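Cytidine deaminase (Burkholderia pseudomallei, PDB 3DMO) probably catalyses the zinc-dependent hydrolytic deamination of cytidine and 2'-deoxycytidine to uridine and 2'-deoxyuridine, scavenging these nucleosides for UMP synthesis. Local coordinates at residues 62-67 against 97-102. Numbering follows the deposited sequence.
With ZN (zinc ion), chain E.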
# COMPACT_ATOMS: atom_id res chain seq x y z
N ALA A 62 6.95 -4.70 -10.06
CA ALA A 62 7.03 -4.74 -11.52
C ALA A 62 5.70 -4.94 -12.24
O ALA A 62 5.38 -4.21 -13.18
CB ALA A 62 8.04 -5.82 -11.96
N GLU A 63 4.92 -5.93 -11.79
CA GLU A 63 3.63 -6.26 -12.40
C GLU A 63 2.73 -5.03 -12.38
O GLU A 63 2.11 -4.67 -13.39
CB GLU A 63 2.93 -7.40 -11.63
CG GLU A 63 3.70 -8.73 -11.53
CD GLU A 63 4.59 -8.83 -10.28
OE1 GLU A 63 5.43 -7.94 -10.04
OE2 GLU A 63 4.45 -9.82 -9.53
N ARG A 64 2.67 -4.37 -11.23
CA ARG A 64 1.83 -3.19 -11.07
C ARG A 64 2.34 -1.98 -11.85
O ARG A 64 1.53 -1.26 -12.43
CB ARG A 64 1.59 -2.86 -9.59
CG ARG A 64 0.61 -3.82 -8.94
CD ARG A 64 0.38 -3.47 -7.49
NE ARG A 64 1.47 -3.96 -6.65
CZ ARG A 64 1.72 -3.53 -5.41
NH1 ARG A 64 0.95 -2.60 -4.84
NH2 ARG A 64 2.74 -4.05 -4.73
N THR A 65 3.66 -1.80 -11.89
CA THR A 65 4.27 -0.76 -12.72
C THR A 65 3.88 -0.90 -14.20
O THR A 65 3.47 0.07 -14.83
CB THR A 65 5.81 -0.76 -12.58
OG1 THR A 65 6.17 -0.39 -11.24
CG2 THR A 65 6.45 0.24 -13.55
N ALA A 66 3.99 -2.12 -14.73
CA ALA A 66 3.58 -2.41 -16.11
C ALA A 66 2.11 -2.10 -16.37
O ALA A 66 1.77 -1.43 -17.34
CB ALA A 66 3.90 -3.85 -16.49
N LEU A 67 1.23 -2.56 -15.48
CA LEU A 67 -0.20 -2.33 -15.63
C LEU A 67 -0.59 -0.86 -15.48
O LEU A 67 -1.40 -0.36 -16.26
CB LEU A 67 -1.00 -3.20 -14.65
CG LEU A 67 -1.09 -4.70 -14.94
CD1 LEU A 67 -1.41 -5.49 -13.65
CD2 LEU A 67 -2.13 -5.00 -16.03
N GLY A 97 0.64 -11.13 -3.37
CA GLY A 97 -0.82 -11.03 -3.26
C GLY A 97 -1.42 -9.70 -3.71
O GLY A 97 -2.50 -9.66 -4.31
N ALA A 98 -0.73 -8.60 -3.40
CA ALA A 98 -1.12 -7.27 -3.88
C ALA A 98 -1.15 -7.23 -5.42
O ALA A 98 -2.13 -6.77 -6.02
CB ALA A 98 -0.20 -6.20 -3.33
N CYS A 99 -0.08 -7.70 -6.05
CA CYS A 99 -0.03 -7.80 -7.51
C CYS A 99 -1.13 -8.67 -8.11
O CYS A 99 -1.67 -8.34 -9.16
CB CYS A 99 1.33 -8.28 -8.00
SG CYS A 99 2.60 -7.01 -7.91
N ARG A 100 -1.43 -9.79 -7.44
CA ARG A 100 -2.51 -10.68 -7.86
C ARG A 100 -3.87 -9.99 -7.83
O ARG A 100 -4.69 -10.18 -8.73
CB ARG A 100 -2.54 -11.96 -7.01
CG ARG A 100 -1.30 -12.82 -7.19
CD ARG A 100 -1.37 -14.07 -6.32
NE ARG A 100 -0.07 -14.72 -6.19
CZ ARG A 100 0.13 -16.00 -5.88
NH1 ARG A 100 -0.89 -16.83 -5.65
NH2 ARG A 100 1.38 -16.45 -5.77
N GLN A 101 -4.11 -9.16 -6.81
CA GLN A 101 -5.37 -8.42 -6.69
C GLN A 101 -5.52 -7.37 -7.80
O GLN A 101 -6.61 -7.21 -8.38
CB GLN A 101 -5.46 -7.75 -5.31
CG GLN A 101 -6.84 -7.16 -4.97
CD GLN A 101 -7.91 -8.23 -4.86
OE1 GLN A 101 -7.79 -9.17 -4.07
NE2 GLN A 101 -8.97 -8.09 -5.65
N VAL A 102 -4.42 -6.70 -8.13
CA VAL A 102 -4.41 -5.71 -9.22
C VAL A 102 -4.50 -6.40 -10.59
O VAL A 102 -5.26 -5.96 -11.46
CB VAL A 102 -3.17 -4.79 -9.12
CG1 VAL A 102 -3.06 -3.89 -10.35
CG2 VAL A 102 -3.24 -3.96 -7.85
ZN ZN E . 3.95 -7.75 -6.10
O HOH W 1 5.09 -9.37 -6.91
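The guanidinium of Arg64 lays one face on the methyl of Ala98, which sits over its centre with CB 3.8 Å above the plane, and at its edge meets the thiolate sulfur of Cys99. There NE donates a hydrogen bond to SG, 3.5 Å with an N-H...S angle of 154°, the sulfur a little out of the guanidinium plane. The chain runs extended through CD and then bends at chi3, -80°, which turns NE back toward the sulfur and brings the flat group over the methyl. A cationic donor here would probably offset part of the negative charge on the zinc-bound sulfur.

SG itself binds the metal at 2.4 Å, with Cys61 and Cys96 supplying the other protein ligands. Glu63 flanks the same sulfur: its carboxylate carbon CD lies 3.6 Å from SG, and OE2 accepts a 2.7 Å hydrogen bond from the zinc-bound water. Further along, Val102 lies across the aliphatic part of Arg64, nearly perpendicular to it, with CG2 against CD, while its CG1 touches CD1 of Leu67, the two side chains pointing opposite ways as they pass.

All the touching residues are buried; Leu58 of a third subunit also packs on Ala98. Segments 62-67 and 97-102 run in roughly the same direction, their axes 9.3 Å apart at closest approach and inclined by 27°, both with their N-terminal ends at the metal. This is the zinc site of the cytidine deaminase fold, with one cysteine just before helix 62-72, one just before helix 97-107 and one in its first turn, and Glu63 as the predicted proton donor.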